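Local coordinates for protein 4-alpha-glucanotransferase (PDB 5B68) that is an enzyme of the amylomaltase family, combining a TIM-type beta/alpha barrel with an N-terminal beta-sandwich domain, at residues A489-L494 with R524-T529; I161-L166 with I493-A498; G464-F469 with E514-D519; L216-M221 with I381-D386. All coordinates share one frame; numbering follows the deposited sequence.

Followed from the N terminus, the chain shows how a barrel gathers distant pieces. Contact 2 opens first, at the end of a sandwich strand, and closes a loop of more than 320 residues on helix 487-500. Contact 4 lies wholly within that loop, pairing two neighbouring barrel strands. Contact 3 starts inside it too, at 464-469, but finishes beyond it on helix 515-523, so contacts 2 and 3 cross. Contact 1 takes up helix 487-500 where contact 2 uses it, sharing Ile-493 and Leu-494, and crosses contact 3 before closing at the approach to strand 528-531. Contacts 1, 2 and 3 touch one another; contact 4 stands apart, with nearest atoms about 7 Å from contact 1.

Contact 1. Residues A489-L494 with R524-T529; sequences ALVGIL and RGIMGT
Arg-524 spreads its guanidinium across the backbone of helix 487-500 at Gly-492, whose CA lies over one face of the flat group, 3.5 Å above its plane and displaced toward the rim. Arg-524 NH2 comes within 3.7 Å of Gly-492 CA, an approach to a part of the helix surface that bears no side chain. The aliphatic part of the arginine, bent at chi2 (-96°), passes Val-491, with Arg-524 CG 4.1 Å from Val-491 CG1. That same methyl also receives Ile-526: its CD1 sits 3.8 Å from Val-491 CG1. A chi1 of 174° points Val-491 CG1 at the other segment, where it touches both residues. Ile-526 CD1 reaches on to the next turn of the helix, 4.2 Å from Leu-494 CD2. No hydrogen bond joins the two segments; the arginine's polar end is used by Thr-162 OG1 and Pro-163 O, both bonded to NH1, which links this contact to the neighbouring domain. Gly-525, between the two contact residues, carries the positive phi of a Schellman motif that ends helix 515-523. The arrangement is that of a beta/alpha barrel, in which the link from a helix into the next barrel strand packs against a preceding helix.

Contact 2. Residues I161-L166 with I493-A498; sequences ITPARL and ILALEA
Ile-493 meets the other segment through its backbone: the methyl CG2 of Thr-162 stands 4.0 Å from Ile-493 N. Two residues on, Ala-495 presents both its small side chain and its carbonyl. Pro-163 CG rests 4.1 Å from Ala-495 CB. It also lies 3.7 Å from Ala-495 O, and Leu-166 brings its CD2 to 3.4 Å from the same oxygen, so apolar groups of two different residues pack on this carbonyl. Leu-496 follows, in the tightest place of the interface: Pro-163 CD is pressed to 3.4 Å from Leu-496 CA, closer than ordinary carbon contact, as the CD-CG side of the ring meets the helix backbone. A chi1 of 173° carries the leucine's branched end back toward the strand; there Leu-496 CD2 approaches Ile-161 O at 3.5 Å and CD1 is similarly near. About one turn on from Ala-495 comes Ala-498, where the same methyl, Leu-166 CD2, also lies 3.7 Å from Ala-498 CB. Thus 161-166 bends along one side of the helix with no hydrogen bond between the segments. Leu-166 also packs on Ile-526 and Val-505, and its backbone bonds to Arg-524. The whole is a domain junction: the last strand of the N-terminal beta sandwich, and the linker leaving it, lie against an outer helix of the TIM-type barrel.

Contact 3. Residues G464-F469 with E514-D519; sequences GLFRLF and EPWVQD
Glu-514 OE1 is gripped by both terminal nitrogens of Arg-467, at 2.8 Å from NH2 and 2.9 Å from NH1. The salt bridge is end-on but forked onto a single oxygen. The NH2 bond uses the syn lone pair, whereas NH1 arrives from above the carboxylate plane, as the two flat groups stand 73° apart. OE1 itself lies in the guanidinium plane. A bend at chi3 (73°) turns the arginine's end toward the carboxylate, and the same edge meets Trp-516, with CZ2 3.6 Å from Arg-467 NH1. Next to this polar pair lies an aromatic and aliphatic cluster, joined to it by Val-517 CG2, 3.6 Å from Arg-467 NH1. Phe-466 points an edge at the face of Trp-516 in an offset edge-to-face pair, centroids 5.7 Å apart. Val-517 covers one face of the phenylalanine: its CG1 sits 3.6 Å from the Phe-466 ring centroid, almost on the ring normal, a clear CH-pi contact. His-487 meets both aromatic rings as well. Glu-514 is the N-cap residue of helix 515-523, but its carboxylate turns to Arg-467. Buried Phe-466 and Val-517 thus form the apolar part, beside a salt bridge at the partly exposed margin, where two N-H groups converging on one oxygen would be expected to favour the ionised carboxylate.

Contact 4. Residues L216-M221 with I381-D386; sequences LLINPM and IGIMAD
Three backbone bonds join the parallel strands, two of them at Leu-216. Leu-216 N donates to Gly-382 O, Met-384 N donates to Leu-216 O at 2.9 Å and a nearly straight 174°, and Ile-218 N donates to Met-384 O at 3.2 Å. CA-H...O contacts add to these: Leu-217 CA reaches Met-384 O at 3.4 Å and Pro-220 CA reaches Asp-386 O at 3.3 Å. The apolar contacts fall on the two faces of the sheet. On one, Leu-217 CD1 lies 3.7 Å from Met-384 CG, the methionine being carried on toward Ile-506. On the other, the bridge partners Leu-216 and Ile-383 meet, CD2 to CD1, at 4.2 Å, Ile-218 CD1 meets Ile-383 CG2 at 4.0 Å, and Leu-216 and Ile-218 pack on helix 198-209. Water takes over where the strands part: one molecule donates to both Ile-218 O and Asp-386 OD2, a second joins Asn-219 O to Asp-386 N, and a third joins Met-221 N to Asp-386 O. Asp-386 swings CG away from its own nitrogen (chi1 -171°) and runs beside the Pro-220 ring, OD2 3.7 Å from Pro-220 CD; that oxygen is also hydrogen-bonded to Tyr-235 OH. Strands 215-218 and 382-387 are neighbours in the eight-stranded, all-parallel sheet of a TIM-type barrel, with helix 198-209 packed outside and Leu-217 and Met-384 on the opposite face.

Contact 1. Residues A489-L494 with R524-T529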
loop_
_atom_site.group_PDB
_atom_site.type_symbol
_atom_site.label_atom_id
_atom_site.label_comp_id
_atom_site.label_asym_id
_atom_site.label_seq_id
_atom_site.Cartn_x
_atom_site.Cartn_y
_atom_site.Cartn_z
ATOM N N ALA A 489 1.322 12.125 12.519
ATOM C CA ALA A 489 0.528 12.466 11.347
ATOM C C ALA A 489 0.236 11.307 10.400
ATOM O O ALA A 489 -0.931 11.057 10.112
ATOM C CB ALA A 489 1.159 13.653 10.621
ATOM N N LEU A 490 1.245 10.570 9.932
ATOM C CA LEU A 490 1.001 9.518 8.941
ATOM C C LEU A 490 0.173 8.366 9.528
ATOM O O LEU A 490 -0.805 7.907 8.924
ATOM C CB LEU A 490 2.326 9.018 8.367
ATOM C CG LEU A 490 3.039 10.011 7.417
ATOM C CD1 LEU A 490 4.248 9.423 6.777
ATOM C CD2 LEU A 490 2.105 10.480 6.319
ATOM N N VAL A 491 0.534 7.917 10.718
ATOM C CA VAL A 491 -0.188 6.816 11.369
ATOM C C VAL A 491 -1.522 7.272 11.829
ATOM O O VAL A 491 -2.541 6.546 11.696
ATOM C CB VAL A 491 0.564 6.269 12.614
ATOM C CG1 VAL A 491 -0.272 5.229 13.336
ATOM C CG2 VAL A 491 1.907 5.664 12.246
ATOM N N GLY A 492 -1.561 8.495 12.373
ATOM C CA GLY A 492 -2.848 9.058 12.870
ATOM C C GLY A 492 -3.874 9.220 11.758
ATOM O O GLY A 492 -5.057 8.928 11.946
ATOM N N ILE A 493 -3.420 9.669 10.620
ATOM C CA ILE A 493 -4.314 9.817 9.485
ATOM C C ILE A 493 -4.729 8.460 8.897
ATOM O O ILE A 493 -5.826 8.320 8.468
ATOM C CB ILE A 493 -3.686 10.763 8.454
ATOM C CG1 ILE A 493 -3.692 12.219 9.006
ATOM C CG2 ILE A 493 -4.424 10.714 7.095
ATOM C CD1 ILE A 493 -2.734 13.159 8.263
ATOM N N LEU A 494 -3.837 7.476 8.833
ATOM C CA LEU A 494 -4.227 6.171 8.442
ATOM C C LEU A 494 -5.338 5.658 9.370
ATOM O O LEU A 494 -6.367 5.128 8.916
ATOM C CB LEU A 494 -3.000 5.245 8.450
ATOM C CG LEU A 494 -3.243 3.761 8.314
ATOM C CD1 LEU A 494 -3.864 3.474 6.972
ATOM C CD2 LEU A 494 -1.926 3.030 8.446
ATOM N N ARG A 524 -2.821 1.973 18.406
ATOM C CA ARG A 524 -3.929 2.385 17.508
ATOM C C ARG A 524 -4.807 1.299 17.014
ATOM O O ARG A 524 -5.724 1.551 16.194
ATOM C CB ARG A 524 -3.320 3.076 16.272
ATOM C CG ARG A 524 -2.533 4.290 16.609
ATOM C CD ARG A 524 -3.366 5.539 16.466
ATOM N NE ARG A 524 -2.489 6.680 16.521
ATOM C CZ ARG A 524 -2.877 7.953 16.445
ATOM N NH1 ARG A 524 -4.161 8.350 16.301
ATOM N NH2 ARG A 524 -1.916 8.885 16.489
ATOM N N GLY A 525 -4.518 0.039 17.401
ATOM C CA GLY A 525 -5.190 -1.073 16.847
ATOM C C GLY A 525 -4.831 -1.492 15.441
ATOM O O GLY A 525 -5.641 -2.163 14.791
ATOM N N ILE A 526 -3.610 -1.132 15.007
ATOM C CA ILE A 526 -3.100 -1.564 13.746
ATOM C C ILE A 526 -2.452 -2.938 13.941
ATOM O O ILE A 526 -1.557 -3.095 14.808
ATOM C CB ILE A 526 -2.142 -0.534 13.180
ATOM C CG1 ILE A 526 -2.941 0.769 12.864
ATOM C CG2 ILE A 526 -1.438 -1.062 11.941
ATOM C CD1 ILE A 526 -2.062 1.994 12.511
ATOM N N MET A 527 -2.854 -3.889 13.104
ATOM C CA MET A 527 -2.391 -5.271 13.212
ATOM C C MET A 527 -1.106 -5.462 12.548
ATOM O O MET A 527 -0.789 -4.794 11.542
ATOM C CB MET A 527 -3.446 -6.180 12.629
ATOM C CG MET A 527 -4.758 -6.118 13.377
ATOM S SD MET A 527 -5.935 -7.335 12.730
ATOM C CE MET A 527 -7.473 -6.703 13.404
ATOM N N GLY A 528 -0.288 -6.358 13.112
ATOM C CA GLY A 528 0.907 -6.850 12.469
ATOM C C GLY A 528 0.666 -7.954 11.461
ATOM O O GLY A 528 -0.476 -8.312 11.190
ATOM N N THR A 529 1.751 -8.504 10.917
ATOM C CA THR A 529 1.690 -9.644 10.007
ATOM C C THR A 529 2.674 -10.717 10.504
ATOM O O THR A 529 3.856 -10.429 10.669
ATOM C CB THR A 529 2.076 -9.249 8.558
ATOM O OG1 THR A 529 3.347 -8.574 8.573
ATOM C CG2 THR A 529 1.084 -8.313 8.006
#

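Contact 2. Residues I161-L166 with I493-A498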
loop_
_atom_site.group_PDB
_atom_site.type_symbol
_atom_site.label_atom_id
_atom_site.label_comp_id
_atom_site.label_asym_id
_atom_site.label_seq_id
_atom_site.Cartn_x
_atom_site.Cartn_y
_atom_site.Cartn_z
ATOM N N ILE A 161 -7.775 15.689 13.573
ATOM C CA ILE A 161 -8.019 15.020 14.834
ATOM C C ILE A 161 -8.249 13.498 14.578
ATOM O O ILE A 161 -9.108 13.085 13.764
ATOM C CB ILE A 161 -9.244 15.643 15.505
ATOM C CG1 ILE A 161 -9.058 17.176 15.719
ATOM C CG2 ILE A 161 -9.531 14.948 16.806
ATOM C CD1 ILE A 161 -7.853 17.553 16.590
ATOM N N THR A 162 -7.444 12.685 15.238
ATOM C CA THR A 162 -7.297 11.299 14.856
ATOM C C THR A 162 -7.725 10.401 16.016
ATOM O O THR A 162 -7.729 10.814 17.176
ATOM C CB THR A 162 -5.880 10.999 14.453
ATOM O OG1 THR A 162 -5.029 11.017 15.591
ATOM C CG2 THR A 162 -5.348 11.932 13.349
ATOM N N PRO A 163 -8.221 9.197 15.692
ATOM C CA PRO A 163 -8.722 8.344 16.790
ATOM C C PRO A 163 -7.635 7.656 17.594
ATOM O O PRO A 163 -6.607 7.220 17.051
ATOM C CB PRO A 163 -9.630 7.344 16.062
ATOM C CG PRO A 163 -8.959 7.203 14.739
ATOM C CD PRO A 163 -8.496 8.589 14.374
ATOM N N ALA A 164 -7.879 7.501 18.893
ATOM C CA ALA A 164 -6.959 6.771 19.728
ATOM C C ALA A 164 -6.761 5.274 19.276
ATOM O O ALA A 164 -5.667 4.784 19.312
ATOM C CB ALA A 164 -7.408 6.858 21.201
ATOM N N ARG A 165 -7.849 4.610 18.846
ATOM C CA ARG A 165 -7.814 3.200 18.515
ATOM C C ARG A 165 -8.914 2.843 17.513
ATOM O O ARG A 165 -10.069 3.268 17.621
ATOM C CB ARG A 165 -7.993 2.395 19.784
ATOM C CG ARG A 165 -7.679 0.886 19.644
ATOM C CD ARG A 165 -7.967 0.152 20.964
ATOM N NE ARG A 165 -7.847 -1.322 20.831
ATOM C CZ ARG A 165 -6.711 -1.997 20.727
ATOM N NH1 ARG A 165 -6.771 -3.327 20.691
ATOM N NH2 ARG A 165 -5.498 -1.399 20.698
ATOM N N LEU A 166 -8.529 2.078 16.511
ATOM C CA LEU A 166 -9.447 1.515 15.527
ATOM C C LEU A 166 -10.434 0.541 16.228
ATOM O O LEU A 166 -9.976 -0.363 16.927
ATOM C CB LEU A 166 -8.630 0.723 14.491
ATOM C CG LEU A 166 -7.866 1.589 13.551
ATOM C CD1 LEU A 166 -6.770 0.832 12.879
ATOM C CD2 LEU A 166 -8.817 2.204 12.526
ATOM N N ILE A 493 -3.420 9.669 10.620
ATOM C CA ILE A 493 -4.314 9.817 9.485
ATOM C C ILE A 493 -4.729 8.460 8.897
ATOM O O ILE A 493 -5.826 8.320 8.468
ATOM C CB ILE A 493 -3.686 10.763 8.454
ATOM C CG1 ILE A 493 -3.692 12.219 9.006
ATOM C CG2 ILE A 493 -4.424 10.714 7.095
ATOM C CD1 ILE A 493 -2.734 13.159 8.263
ATOM N N LEU A 494 -3.837 7.476 8.833
ATOM C CA LEU A 494 -4.227 6.171 8.442
ATOM C C LEU A 494 -5.338 5.658 9.370
ATOM O O LEU A 494 -6.367 5.128 8.916
ATOM C CB LEU A 494 -3.000 5.245 8.450
ATOM C CG LEU A 494 -3.243 3.761 8.314
ATOM C CD1 LEU A 494 -3.864 3.474 6.972
ATOM C CD2 LEU A 494 -1.926 3.030 8.446
ATOM N N ALA A 495 -5.167 5.826 10.672
ATOM C CA ALA A 495 -6.177 5.371 11.633
ATOM C C ALA A 495 -7.503 6.129 11.462
ATOM O O ALA A 495 -8.583 5.489 11.512
ATOM C CB ALA A 495 -5.693 5.463 13.065
ATOM N N LEU A 496 -7.396 7.421 11.194
ATOM C CA LEU A 496 -8.566 8.247 10.985
ATOM C C LEU A 496 -9.346 7.784 9.765
ATOM O O LEU A 496 -10.541 7.537 9.888
ATOM C CB LEU A 496 -8.211 9.710 10.856
ATOM C CG LEU A 496 -9.325 10.715 10.474
ATOM C CD1 LEU A 496 -10.502 10.697 11.416
ATOM C CD2 LEU A 496 -8.688 12.098 10.402
ATOM N N GLU A 497 -8.695 7.710 8.629
ATOM C CA GLU A 497 -9.391 7.271 7.426
ATOM C C GLU A 497 -10.010 5.855 7.526
ATOM O O GLU A 497 -11.159 5.611 7.075
ATOM C CB GLU A 497 -8.529 7.483 6.227
ATOM C CG GLU A 497 -8.373 8.951 5.829
ATOM C CD GLU A 497 -9.677 9.617 5.516
ATOM O OE1 GLU A 497 -10.470 9.091 4.675
ATOM O OE2 GLU A 497 -9.940 10.702 6.111
ATOM N N ALA A 498 -9.258 4.920 8.096
ATOM C CA ALA A 498 -9.778 3.605 8.395
ATOM C C ALA A 498 -10.946 3.589 9.374
ATOM O O ALA A 498 -11.943 2.885 9.148
ATOM C CB ALA A 498 -8.638 2.643 8.830
#

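Contact 3. Residues G464-F469 with E514-D519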
loop_
_atom_site.group_PDB
_atom_site.type_symbol
_atom_site.label_atom_id
_atom_site.label_comp_id
_atom_site.label_asym_id
_atom_site.label_seq_id
_atom_site.Cartn_x
_atom_site.Cartn_y
_atom_site.Cartn_z
ATOM N N GLY A 464 7.496 2.808 6.782
ATOM C CA GLY A 464 7.434 4.031 5.999
ATOM C C GLY A 464 6.517 5.095 6.531
ATOM O O GLY A 464 6.567 6.242 6.053
ATOM N N LEU A 465 5.673 4.767 7.487
ATOM C CA LEU A 465 4.887 5.792 8.186
ATOM C C LEU A 465 5.802 6.531 9.180
ATOM O O LEU A 465 5.401 7.586 9.720
ATOM C CB LEU A 465 3.714 5.157 8.883
ATOM C CG LEU A 465 2.696 4.384 7.994
ATOM C CD1 LEU A 465 1.694 3.707 8.920
ATOM C CD2 LEU A 465 1.943 5.261 7.066
ATOM N N PHE A 466 6.970 5.932 9.511
ATOM C CA PHE A 466 7.915 6.461 10.459
ATOM C C PHE A 466 9.140 7.063 9.787
ATOM O O PHE A 466 9.612 8.119 10.179
ATOM C CB PHE A 466 8.318 5.374 11.477
ATOM C CG PHE A 466 7.140 4.824 12.264
ATOM C CD1 PHE A 466 6.309 3.868 11.708
ATOM C CD2 PHE A 466 6.860 5.298 13.538
ATOM C CE1 PHE A 466 5.246 3.366 12.422
ATOM C CE2 PHE A 466 5.791 4.822 14.235
ATOM C CZ PHE A 466 4.942 3.851 13.661
ATOM N N ARG A 467 9.729 6.314 8.871
ATOM C CA ARG A 467 10.933 6.707 8.210
ATOM C C ARG A 467 11.059 5.915 6.908
ATOM O O ARG A 467 10.474 4.817 6.777
ATOM C CB ARG A 467 12.132 6.426 9.163
ATOM C CG ARG A 467 12.356 4.938 9.384
ATOM C CD ARG A 467 13.362 4.686 10.489
ATOM N NE ARG A 467 12.831 4.953 11.819
ATOM C CZ ARG A 467 12.852 4.079 12.825
ATOM N NH1 ARG A 467 12.335 4.412 13.974
ATOM N NH2 ARG A 467 13.339 2.857 12.663
ATOM N N LEU A 468 11.824 6.421 5.956
ATOM C CA LEU A 468 12.119 5.663 4.746
ATOM C C LEU A 468 13.586 5.651 4.574
ATOM O O LEU A 468 14.229 6.673 4.770
ATOM C CB LEU A 468 11.487 6.309 3.514
ATOM C CG LEU A 468 9.956 6.099 3.417
ATOM C CD1 LEU A 468 9.392 6.971 2.301
ATOM C CD2 LEU A 468 9.554 4.652 3.241
ATOM N N PHE A 469 14.109 4.554 4.091
ATOM C CA PHE A 469 15.469 4.505 3.566
ATOM C C PHE A 469 15.494 4.999 2.162
ATOM O O PHE A 469 14.784 4.461 1.345
ATOM C CB PHE A 469 16.006 3.086 3.631
ATOM C CG PHE A 469 17.462 3.001 3.371
ATOM C CD1 PHE A 469 18.387 3.352 4.353
ATOM C CD2 PHE A 469 17.923 2.616 2.132
ATOM C CE1 PHE A 469 19.755 3.304 4.082
ATOM C CE2 PHE A 469 19.285 2.576 1.855
ATOM C CZ PHE A 469 20.200 2.908 2.817
ATOM N N GLU A 514 12.246 -0.407 16.515
ATOM C CA GLU A 514 12.297 0.038 17.895
ATOM C C GLU A 514 10.959 -0.164 18.621
ATOM O O GLU A 514 9.897 -0.181 17.985
ATOM C CB GLU A 514 12.734 1.459 17.964
ATOM C CG GLU A 514 14.127 1.706 17.409
ATOM C CD GLU A 514 14.202 1.941 15.939
ATOM O OE1 GLU A 514 13.130 1.943 15.250
ATOM O OE2 GLU A 514 15.337 2.129 15.482
ATOM N N PRO A 515 11.003 -0.385 19.955
ATOM C CA PRO A 515 9.773 -0.663 20.694
ATOM C C PRO A 515 8.724 0.432 20.552
ATOM O O PRO A 515 7.532 0.102 20.439
ATOM C CB PRO A 515 10.234 -0.761 22.158
ATOM C CG PRO A 515 11.685 -1.115 22.068
ATOM C CD PRO A 515 12.206 -0.469 20.805
ATOM N N TRP A 516 9.152 1.691 20.526
ATOM C CA TRP A 516 8.197 2.836 20.399
ATOM C C TRP A 516 7.373 2.758 19.073
ATOM O O TRP A 516 6.214 3.150 19.045
ATOM C CB TRP A 516 8.855 4.173 20.538
ATOM C CG TRP A 516 9.756 4.636 19.492
ATOM C CD1 TRP A 516 11.132 4.442 19.423
ATOM C CD2 TRP A 516 9.407 5.451 18.346
ATOM N NE1 TRP A 516 11.631 5.070 18.300
ATOM C CE2 TRP A 516 10.613 5.708 17.636
ATOM C CE3 TRP A 516 8.207 5.961 17.857
ATOM C CZ2 TRP A 516 10.646 6.385 16.447
ATOM C CZ3 TRP A 516 8.231 6.701 16.657
ATOM C CH2 TRP A 516 9.469 6.906 15.968
ATOM N N VAL A 517 7.997 2.246 18.023
ATOM C CA VAL A 517 7.363 2.128 16.710
ATOM C C VAL A 517 6.273 1.060 16.780
ATOM O O VAL A 517 5.147 1.340 16.403
ATOM C CB VAL A 517 8.414 1.827 15.624
ATOM C CG1 VAL A 517 7.824 1.536 14.267
ATOM C CG2 VAL A 517 9.477 2.921 15.570
ATOM N N GLN A 518 6.620 -0.152 17.256
ATOM C CA GLN A 518 5.687 -1.230 17.469
ATOM C C GLN A 518 4.529 -0.740 18.323
ATOM O O GLN A 518 3.391 -0.949 17.981
ATOM C CB GLN A 518 6.389 -2.388 18.180
ATOM C CG GLN A 518 7.404 -3.058 17.254
ATOM C CD GLN A 518 7.975 -4.365 17.794
ATOM O OE1 GLN A 518 8.058 -4.554 19.006
ATOM N NE2 GLN A 518 8.388 -5.270 16.884
ATOM N N ASP A 519 4.811 -0.008 19.380
ATOM C CA ASP A 519 3.793 0.457 20.270
ATOM C C ASP A 519 2.897 1.526 19.639
ATOM O O ASP A 519 1.686 1.559 19.908
ATOM C CB ASP A 519 4.388 1.006 21.588
ATOM C CG ASP A 519 4.937 -0.100 22.494
ATOM O OD1 ASP A 519 4.584 -1.278 22.273
ATOM O OD2 ASP A 519 5.750 0.202 23.403
#

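Contact 4. Residues L216-M221 with I381-D386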
loop_
_atom_site.group_PDB
_atom_site.type_symbol
_atom_site.label_atom_id
_atom_site.label_comp_id
_atom_site.label_asym_id
_atom_site.label_seq_id
_atom_site.Cartn_x
_atom_site.Cartn_y
_atom_site.Cartn_z
ATOM N N LEU A 216 -11.653 -10.922 1.678
ATOM C CA LEU A 216 -10.860 -11.313 0.542
ATOM C C LEU A 216 -9.777 -10.236 0.327
ATOM O O LEU A 216 -10.055 -9.130 -0.114
ATOM C CB LEU A 216 -11.718 -11.451 -0.711
ATOM C CG LEU A 216 -10.969 -11.851 -1.953
ATOM C CD1 LEU A 216 -10.437 -13.276 -1.848
ATOM C CD2 LEU A 216 -11.889 -11.689 -3.132
ATOM N N LEU A 217 -8.562 -10.590 0.718
ATOM C CA LEU A 217 -7.385 -9.701 0.563
ATOM C C LEU A 217 -6.898 -9.874 -0.821
ATOM O O LEU A 217 -6.660 -11.007 -1.282
ATOM C CB LEU A 217 -6.295 -10.056 1.593
ATOM C CG LEU A 217 -4.903 -9.491 1.488
ATOM C CD1 LEU A 217 -4.946 -7.961 1.591
ATOM C CD2 LEU A 217 -3.990 -9.953 2.587
ATOM N N ILE A 218 -6.659 -8.757 -1.485
ATOM C CA ILE A 218 -6.159 -8.728 -2.821
ATOM C C ILE A 218 -4.878 -7.891 -2.991
ATOM O O ILE A 218 -4.383 -7.228 -2.078
ATOM C CB ILE A 218 -7.243 -8.317 -3.840
ATOM C CG1 ILE A 218 -7.723 -6.874 -3.554
ATOM C CG2 ILE A 218 -8.403 -9.306 -3.794
ATOM C CD1 ILE A 218 -8.616 -6.297 -4.603
ATOM N N ASN A 219 -4.289 -8.027 -4.162
ATOM C CA ASN A 219 -3.184 -7.166 -4.566
ATOM C C ASN A 219 -3.622 -5.731 -4.702
ATOM O O ASN A 219 -4.797 -5.464 -4.880
ATOM C CB ASN A 219 -2.608 -7.618 -5.917
ATOM C CG ASN A 219 -3.683 -7.705 -6.995
ATOM O OD1 ASN A 219 -3.869 -6.787 -7.860
ATOM N ND2 ASN A 219 -4.433 -8.739 -6.953
ATOM N N PRO A 220 -2.623 -4.793 -4.691
ATOM C CA PRO A 220 -2.937 -3.413 -4.984
ATOM C C PRO A 220 -3.603 -3.324 -6.354
ATOM O O PRO A 220 -3.251 -4.067 -7.301
ATOM C CB PRO A 220 -1.534 -2.731 -5.011
ATOM C CG PRO A 220 -0.623 -3.613 -4.190
ATOM C CD PRO A 220 -1.190 -4.986 -4.413
ATOM N N MET A 221 -4.526 -2.394 -6.452
ATOM C CA MET A 221 -5.292 -2.178 -7.694
ATOM C C MET A 221 -5.128 -0.758 -8.294
ATOM O O MET A 221 -5.978 -0.251 -9.062
ATOM C CB MET A 221 -6.748 -2.390 -7.353
ATOM C CG MET A 221 -7.058 -3.743 -6.690
ATOM S SD MET A 221 -6.960 -5.056 -7.922
ATOM C CE MET A 221 -8.575 -4.822 -8.663
ATOM N N ILE A 381 -15.964 -8.256 6.886
ATOM C CA ILE A 381 -15.046 -7.253 6.383
ATOM C C ILE A 381 -15.233 -6.970 4.898
ATOM O O ILE A 381 -15.438 -5.851 4.521
ATOM C CB ILE A 381 -13.599 -7.701 6.643
ATOM C CG1 ILE A 381 -13.348 -7.737 8.138
ATOM C CG2 ILE A 381 -12.592 -6.804 5.967
ATOM C CD1 ILE A 381 -12.215 -8.638 8.533
ATOM N N GLY A 382 -15.245 -8.006 4.079
ATOM C CA GLY A 382 -15.303 -7.796 2.648
ATOM C C GLY A 382 -13.950 -7.749 1.971
ATOM O O GLY A 382 -13.042 -8.434 2.350
ATOM N N ILE A 383 -13.856 -6.980 0.905
ATOM C CA ILE A 383 -12.595 -6.813 0.237
ATOM C C ILE A 383 -11.636 -6.107 1.176
ATOM O O ILE A 383 -11.993 -5.125 1.790
ATOM C CB ILE A 383 -12.745 -5.970 -1.038
ATOM C CG1 ILE A 383 -13.843 -6.547 -1.936
ATOM C CG2 ILE A 383 -11.418 -5.881 -1.765
ATOM C CD1 ILE A 383 -13.739 -8.028 -2.136
ATOM N N MET A 384 -10.417 -6.608 1.239
ATOM C CA MET A 384 -9.353 -5.922 1.927
ATOM C C MET A 384 -8.342 -5.520 0.860
ATOM O O MET A 384 -7.766 -6.320 0.188
ATOM C CB MET A 384 -8.765 -6.822 3.021
ATOM C CG MET A 384 -7.485 -6.353 3.663
ATOM S SD MET A 384 -6.879 -7.558 4.861
ATOM C CE MET A 384 -8.275 -7.507 5.975
ATOM N N ALA A 385 -8.174 -4.223 0.716
ATOM C CA ALA A 385 -7.271 -3.653 -0.236
ATOM C C ALA A 385 -5.819 -3.654 0.275
ATOM O O ALA A 385 -5.545 -3.812 1.489
ATOM C CB ALA A 385 -7.782 -2.228 -0.553
ATOM N N ASP A 386 -4.877 -3.559 -0.647
ATOM C CA ASP A 386 -3.442 -3.500 -0.337
ATOM C C ASP A 386 -2.898 -2.181 -0.906
ATOM O O ASP A 386 -3.160 -1.882 -2.053
ATOM C CB ASP A 386 -2.720 -4.697 -0.976
ATOM C CG ASP A 386 -1.263 -4.875 -0.540
ATOM O OD1 ASP A 386 -0.592 -3.994 0.016
ATOM O OD2 ASP A 386 -0.715 -5.908 -0.864
HETATM O O HOH W 1 -2.076 -8.186 -0.833
HETATM O O HOH W 2 -6.282 -3.554 -3.376
HETATM O O HOH W 3 -5.098 -1.012 -3.943
#